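Side-chain contacts in S-adenosylmethionine:tRNA ribosyltransferase-isomerase (Thermotoga maritima, PDB 1VKY), which probably transfers and isomerises the ribose moiety of S-adenosylmethionine onto the 7-aminomethyl group of preQ1 in tRNA, yielding epoxyqueuosine: residues F18-P23 against E325-A330; L43-Q48 against A315-K320; L130-G133 against T137-L140. All coordinates share one frame; numbering follows the deposited sequence.

Contact 1 of 3, residues F18-P23 against E325-A330; sequences FDYELP and EAYREA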
# COMPACT_ATOMS: atom_id res chain seq x y z
N PHE B 18 4.51 -21.00 -14.03
CA PHE B 18 4.82 -19.68 -13.43
C PHE B 18 4.60 -19.63 -11.92
O PHE B 18 4.64 -18.59 -11.27
CB PHE B 18 4.03 -18.62 -14.18
CG PHE B 18 4.38 -18.57 -15.64
CD1 PHE B 18 3.60 -19.25 -16.57
CD2 PHE B 18 5.52 -17.91 -16.07
CE1 PHE B 18 3.91 -19.22 -17.88
CE2 PHE B 18 5.84 -17.90 -17.40
CZ PHE B 18 5.03 -18.56 -18.30
N ASP B 19 4.40 -20.80 -11.34
CA ASP B 19 4.27 -20.90 -9.91
C ASP B 19 5.68 -20.91 -9.34
O ASP B 19 6.60 -21.38 -9.97
CB ASP B 19 3.55 -22.20 -9.55
CG ASP B 19 2.87 -22.13 -8.24
OD1 ASP B 19 2.72 -21.03 -7.65
OD2 ASP B 19 2.42 -23.16 -7.71
N TYR B 20 5.85 -20.35 -8.15
CA TYR B 20 7.10 -20.48 -7.43
C TYR B 20 6.72 -20.23 -5.99
O TYR B 20 5.65 -19.73 -5.73
CB TYR B 20 8.16 -19.47 -7.93
CG TYR B 20 7.84 -18.02 -7.63
CD1 TYR B 20 8.34 -17.42 -6.48
CD2 TYR B 20 7.05 -17.24 -8.51
CE1 TYR B 20 8.07 -16.06 -6.19
CE2 TYR B 20 6.77 -15.87 -8.23
CZ TYR B 20 7.27 -15.32 -7.05
OH TYR B 20 7.03 -14.03 -6.72
N GLU B 21 7.58 -20.62 -5.05
CA GLU B 21 7.23 -20.55 -3.65
C GLU B 21 7.68 -19.23 -3.10
O GLU B 21 8.87 -18.96 -3.06
CB GLU B 21 7.89 -21.70 -2.84
N LEU B 22 6.73 -18.40 -2.70
CA LEU B 22 7.00 -17.06 -2.19
C LEU B 22 6.63 -17.01 -0.69
O LEU B 22 5.42 -17.00 -0.38
CB LEU B 22 6.14 -16.03 -2.93
CG LEU B 22 6.22 -14.57 -2.50
CD1 LEU B 22 7.67 -14.11 -2.33
CD2 LEU B 22 5.44 -13.61 -3.45
N PRO B 23 7.61 -16.95 0.22
CA PRO B 23 7.29 -16.80 1.64
C PRO B 23 6.47 -15.52 1.84
O PRO B 23 6.87 -14.44 1.39
CB PRO B 23 8.67 -16.72 2.32
CG PRO B 23 9.61 -17.33 1.34
CD PRO B 23 9.06 -16.98 -0.00
N GLU B 325 14.79 -18.65 -12.59
CA GLU B 325 16.06 -18.74 -11.85
C GLU B 325 16.27 -17.45 -11.02
O GLU B 325 16.55 -17.49 -9.83
CB GLU B 325 17.19 -19.00 -12.87
CG GLU B 325 18.62 -18.79 -12.40
CD GLU B 325 19.66 -19.23 -13.45
OE1 GLU B 325 19.58 -18.82 -14.65
N ALA B 326 16.07 -16.30 -11.64
CA ALA B 326 16.20 -15.00 -10.95
C ALA B 326 15.24 -14.87 -9.76
O ALA B 326 15.59 -14.34 -8.70
CB ALA B 326 15.97 -13.85 -11.94
N TYR B 327 14.00 -15.30 -9.95
CA TYR B 327 13.02 -15.24 -8.86
C TYR B 327 13.35 -16.20 -7.71
O TYR B 327 13.15 -15.89 -6.54
CB TYR B 327 11.61 -15.54 -9.37
CG TYR B 327 10.89 -14.31 -9.84
CD1 TYR B 327 11.38 -13.56 -10.90
CD2 TYR B 327 9.71 -13.90 -9.22
CE1 TYR B 327 10.66 -12.41 -11.35
CE2 TYR B 327 9.01 -12.76 -9.64
CZ TYR B 327 9.49 -12.03 -10.71
OH TYR B 327 8.79 -10.91 -11.14
N ARG B 328 13.89 -17.37 -8.05
CA ARG B 328 14.33 -18.28 -6.98
C ARG B 328 15.48 -17.66 -6.17
O ARG B 328 15.51 -17.75 -4.94
CB ARG B 328 14.71 -19.62 -7.57
CG ARG B 328 13.50 -20.52 -7.87
CD ARG B 328 13.88 -21.98 -8.14
NE ARG B 328 14.67 -22.08 -9.36
CZ ARG B 328 14.18 -22.11 -10.59
NH1 ARG B 328 12.86 -22.09 -10.81
NH2 ARG B 328 15.02 -22.18 -11.61
N GLU B 329 16.43 -17.01 -6.87
CA GLU B 329 17.51 -16.26 -6.19
C GLU B 329 17.00 -15.09 -5.35
O GLU B 329 17.55 -14.81 -4.26
CB GLU B 329 18.55 -15.72 -7.19
CG GLU B 329 19.82 -16.54 -7.35
CD GLU B 329 20.60 -16.82 -6.04
OE1 GLU B 329 20.56 -17.97 -5.55
OE2 GLU B 329 21.27 -15.92 -5.48
N ALA B 330 15.97 -14.40 -5.82
CA ALA B 330 15.37 -13.31 -5.04
C ALA B 330 14.77 -13.79 -3.72
O ALA B 330 14.95 -13.16 -2.69
CB ALA B 330 14.33 -12.56 -5.85

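Contact 2 of 3, residues L43-Q48 against A315-K320; sequences LHRKTQ and AAFAGK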
# COMPACT_ATOMS: atom_id res chain seq x y z
N LEU B 43 19.32 -8.27 -14.59
CA LEU B 43 19.37 -9.42 -15.48
C LEU B 43 19.91 -9.02 -16.86
O LEU B 43 19.37 -8.13 -17.51
CB LEU B 43 17.96 -10.01 -15.63
CG LEU B 43 17.54 -11.04 -14.56
CD1 LEU B 43 17.62 -10.52 -13.21
CD2 LEU B 43 16.16 -11.51 -14.86
N HIS B 44 20.98 -9.68 -17.28
CA HIS B 44 21.61 -9.45 -18.57
C HIS B 44 21.25 -10.63 -19.46
O HIS B 44 21.80 -11.72 -19.32
CB HIS B 44 23.13 -9.35 -18.41
CG HIS B 44 23.59 -8.24 -17.51
ND1 HIS B 44 23.95 -7.00 -17.99
CD2 HIS B 44 23.78 -8.19 -16.17
CE1 HIS B 44 24.34 -6.24 -16.98
NE2 HIS B 44 24.25 -6.94 -15.87
N ARG B 45 20.31 -10.44 -20.36
CA ARG B 45 19.72 -11.60 -21.05
C ARG B 45 20.67 -12.39 -21.90
O ARG B 45 20.66 -13.60 -21.85
CB ARG B 45 18.53 -11.21 -21.90
CG ARG B 45 17.31 -10.74 -21.11
CD ARG B 45 16.28 -10.11 -22.01
NE ARG B 45 16.69 -8.80 -22.52
CZ ARG B 45 15.97 -8.11 -23.38
NH1 ARG B 45 16.37 -6.93 -23.79
NH2 ARG B 45 14.83 -8.60 -23.83
N LYS B 46 21.49 -11.72 -22.70
CA LYS B 46 22.38 -12.43 -23.62
C LYS B 46 23.51 -13.19 -22.93
O LYS B 46 23.89 -14.29 -23.33
CB LYS B 46 22.95 -11.47 -24.65
CG LYS B 46 21.90 -10.86 -25.61
CD LYS B 46 22.44 -9.54 -26.19
CE LYS B 46 22.24 -9.41 -27.72
NZ LYS B 46 21.11 -8.52 -28.11
N THR B 47 24.06 -12.61 -21.87
CA THR B 47 25.14 -13.25 -21.16
C THR B 47 24.63 -14.12 -20.03
O THR B 47 25.37 -14.91 -19.52
CB THR B 47 26.09 -12.21 -20.58
OG1 THR B 47 25.39 -11.39 -19.65
CG2 THR B 47 26.58 -11.26 -21.65
N GLN B 48 23.36 -13.95 -19.64
CA GLN B 48 22.73 -14.66 -18.52
C GLN B 48 23.30 -14.28 -17.15
O GLN B 48 23.12 -14.99 -16.16
CB GLN B 48 22.75 -16.17 -18.72
CG GLN B 48 22.11 -16.62 -20.03
CD GLN B 48 20.62 -16.78 -19.90
OE1 GLN B 48 20.14 -17.75 -19.32
NE2 GLN B 48 19.87 -15.82 -20.41
N ALA B 315 8.57 -12.90 -17.98
CA ALA B 315 9.17 -14.13 -18.49
C ALA B 315 9.33 -14.07 -20.01
O ALA B 315 10.35 -14.49 -20.56
CB ALA B 315 8.29 -15.34 -18.08
N ALA B 316 8.34 -13.51 -20.71
CA ALA B 316 8.46 -13.38 -22.15
C ALA B 316 9.64 -12.45 -22.42
O ALA B 316 10.37 -12.63 -23.39
CB ALA B 316 7.21 -12.83 -22.76
N PHE B 317 9.83 -11.42 -21.59
CA PHE B 317 10.86 -10.41 -21.90
C PHE B 317 12.29 -10.93 -21.65
O PHE B 317 13.19 -10.70 -22.43
CB PHE B 317 10.63 -9.15 -21.06
CG PHE B 317 11.50 -8.02 -21.49
CD1 PHE B 317 11.20 -7.31 -22.65
CD2 PHE B 317 12.64 -7.70 -20.79
CE1 PHE B 317 12.05 -6.29 -23.09
CE2 PHE B 317 13.50 -6.65 -21.24
CZ PHE B 317 13.16 -5.96 -22.39
N ALA B 318 12.45 -11.63 -20.53
CA ALA B 318 13.75 -12.11 -20.06
C ALA B 318 14.08 -13.53 -20.48
O ALA B 318 15.24 -13.90 -20.46
CB ALA B 318 13.78 -12.00 -18.57
N GLY B 319 13.08 -14.33 -20.84
CA GLY B 319 13.26 -15.76 -21.03
C GLY B 319 12.70 -16.47 -19.83
O GLY B 319 13.04 -16.11 -18.71
N LYS B 320 11.84 -17.47 -20.03
CA LYS B 320 11.15 -18.07 -18.88
C LYS B 320 12.08 -18.74 -17.87
O LYS B 320 11.97 -18.53 -16.66
CB LYS B 320 10.10 -19.05 -19.38
CG LYS B 320 9.28 -19.68 -18.23
CD LYS B 320 8.46 -20.85 -18.72
O HOH W 1 16.98 -15.85 -21.14

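Contact 3 of 3, residues L130-G133 against T137-L140; sequences LGRG and TRIL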
# COMPACT_ATOMS: atom_id res chain seq x y z
N LEU B 130 -13.61 21.47 -32.88
CA LEU B 130 -12.62 22.23 -33.65
C LEU B 130 -11.80 21.37 -34.56
O LEU B 130 -11.06 21.89 -35.37
CB LEU B 130 -11.64 22.93 -32.71
CG LEU B 130 -12.24 23.91 -31.71
CD1 LEU B 130 -11.10 24.52 -30.90
CD2 LEU B 130 -13.08 24.97 -32.39
N GLY B 131 -11.85 20.05 -34.40
CA GLY B 131 -11.11 19.18 -35.27
C GLY B 131 -10.97 17.80 -34.70
O GLY B 131 -11.51 17.50 -33.63
N ARG B 132 -10.27 16.97 -35.45
CA ARG B 132 -10.05 15.57 -35.10
C ARG B 132 -8.55 15.35 -35.01
O ARG B 132 -7.78 15.84 -35.86
CB ARG B 132 -10.61 14.62 -36.18
CG ARG B 132 -10.50 13.14 -35.76
CD ARG B 132 -10.80 12.06 -36.83
NE ARG B 132 -10.27 10.73 -36.43
CZ ARG B 132 -10.76 9.54 -36.81
NH1 ARG B 132 -11.81 9.45 -37.63
NH2 ARG B 132 -10.21 8.42 -36.38
N GLY B 133 -8.15 14.62 -33.97
CA GLY B 133 -6.77 14.23 -33.83
C GLY B 133 -6.49 13.06 -34.70
O GLY B 133 -7.39 12.25 -35.01
N THR B 137 -9.24 11.27 -31.52
CA THR B 137 -9.96 12.09 -30.58
C THR B 137 -10.59 13.23 -31.34
O THR B 137 -10.39 13.36 -32.56
CB THR B 137 -9.01 12.62 -29.51
OG1 THR B 137 -7.91 13.28 -30.15
CG2 THR B 137 -8.35 11.42 -28.71
N ARG B 138 -11.38 14.01 -30.62
CA ARG B 138 -12.04 15.20 -31.11
C ARG B 138 -11.56 16.33 -30.22
O ARG B 138 -11.50 16.17 -29.01
CB ARG B 138 -13.55 15.07 -30.96
CG ARG B 138 -14.28 14.55 -32.20
CD ARG B 138 -13.53 13.55 -32.94
NE ARG B 138 -14.26 12.90 -34.01
CZ ARG B 138 -13.81 11.80 -34.58
NH1 ARG B 138 -12.65 11.28 -34.19
NH2 ARG B 138 -14.50 11.20 -35.53
N ILE B 139 -11.19 17.45 -30.82
CA ILE B 139 -10.85 18.62 -30.05
C ILE B 139 -12.13 19.40 -29.90
O ILE B 139 -12.73 19.81 -30.88
CB ILE B 139 -9.75 19.44 -30.75
CG1 ILE B 139 -8.42 18.67 -30.74
CG2 ILE B 139 -9.55 20.72 -30.00
CD1 ILE B 139 -8.33 17.60 -31.75
N LEU B 140 -12.54 19.59 -28.66
CA LEU B 140 -13.80 20.25 -28.37
C LEU B 140 -13.55 21.54 -27.60
O LEU B 140 -12.81 21.56 -26.63
CB LEU B 140 -14.67 19.34 -27.51
CG LEU B 140 -15.68 18.37 -28.14
CD1 LEU B 140 -15.34 17.84 -29.47
CD2 LEU B 140 -15.87 17.26 -27.19

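Contact 1 of 3, residues F18-P23 against E325-A330
An edge-to-face tyrosine pair, Tyr20 with Tyr327, packs the loop that precedes strand 39-44 onto helix 320-332, joining the start of the modelled chain to a helix near its end. The Tyr327 ring points its edge at one face of Tyr20. The planes stand 74° apart with centroids 5.3 Å from each other; the pair is offset, because the edge of Tyr327 meets the CZ-OH end of Tyr20 and not the middle of its ring. The touching atoms of Tyr327 are CD2 and CE2. In Tyr20, CG is held between the backbone N and the carbonyl carbon (chi1 68°), and this turns the ring broadside to the helix. The two hydroxyls converge on one residue of a neighbouring loop: Tyr20 OH is hydrogen-bonded to the backbone O of His304, and Tyr327 OH to its backbone N. Leu311 of helix 309-318 touches both tyrosines, and Pro306 and Val331 add apolar cover to Tyr20. With an alanine in place of Tyr20, the edge of Tyr327 would probably lose the ring face it packs on, a gap would open between loop and helix, and the carbonyl of His304 would be left without this hydroxyl partner. At the closest point CD2 of Tyr327 stands 3.6 Å from CZ of Tyr20, while Tyr20 OH lies in the plane of the Tyr327 ring, 3.7 Å from its CE2.

Contact 2 of 3, residues L43-Q48 against A315-K320
Arg45 reaches across to the last turn of helix 309-318 and lays its guanidinium flat on the ring of Phe317, the planes 18° apart. Its CZ is 4.1 Å from the ring centroid and displaced from the ring normal, an off-centre cation-pi stack. The bend at chi3 (-71°) turns the group over the ring, where Arg45 NH2 sits 3.4 Å from Phe317 CZ. The same nitrogen donates to the backbone oxygen of this residue (NH2 to Phe317 O, 3.0 Å), through a moderately bent bond tilted from the guanidinium plane. Arg45 NE forms a salt bridge with the C-terminal carboxylate of Leu347, and Phe293 meets Phe317 edge-to-face. Arg45 belongs to the tight turn of the beta hairpin formed by strands 39-44 and 49-54, in which residues 45-47 are helical in backbone angles and Gln48 is left-handed. Gln48 NE2 ties this turn together by a nearly straight bond to Arg45 O (2.8 Å). The aliphatic part of the arginine packs on Ala318, Arg45 CD lying 3.8 Å from Ala318 CA, and Leu43 CD2 brushes Ala318 CB at 4.4 Å. A water accepts from Gln48 NE2 and donates to Ala318 O, bridging turn and helix end.

Contact 3 of 3, residues L130-G133 against T137-L140
With CG placed anti to the backbone N (chi1 -175°) and an extended chain beyond it, Arg132 runs past Arg138, whose own chain bends sharply at chi2 (37°) and swings its guanidinium back over its neighbour. Arg138 NH1 comes to lie over one face of the Arg132 guanidinium, near its rim, while Arg132 CG sits over a face of the Arg138 group, 3.2 Å from NH1. The guanidinium planes differ by 33°. Arg132 NE and Arg138 NH1, 3.3 Å apart, are both donors and make no bond, so like charges probably repel here. Backbone carbonyls probably ease this for Arg138: its NE donates to Val113 O, and weak bonds run from NH2 to Gly110 O and from NH1 to Thr137 O. The strands form an antiparallel beta hairpin, bonded from Leu130 N to Ile139 O (2.7 Å), from Ile139 N to Gly131 O (2.8 Å) and, beside the loop, from Gly133 N to Thr137 O (2.9 Å). Gly131 has backbone angles at which a side chain would strike the carbonyl oxygen of Leu130. Ile139 CD1 lies by the bare backbone, 3.7 Å from Gly133 N. Strand 138-143 is interior to the six-stranded antiparallel sheet: strand 125-132 flanks it on one side, and on the other strand 102-108 pairs with it through Cys105 to Arg138 and Trp103 to Leu140.

Contacts 1 and 2 are neighbours, their centres about 15 Å apart; contact 2 uses the end of helix 309-318 and contact 1 the helix that follows it, 320-332. They also touch directly: Phe18 CE2 packs on Ala315 CB at 3.6 Å, and Ala326 CB meets Leu43 CD2 at 3.7 Å. The second of these touches packs helix 320-332 on strand 39-44, next to the outermost strand 49-54 of the mixed sheet. Contact 3 belongs to the separate antiparallel sheet across the chain's centre, about 48 Å from contact 1 and 42 Å from contact 2 between centres, with nearest atoms about 33 and 28 Å away. How the three relate to the S-adenosylmethionine and tRNA sites stays open.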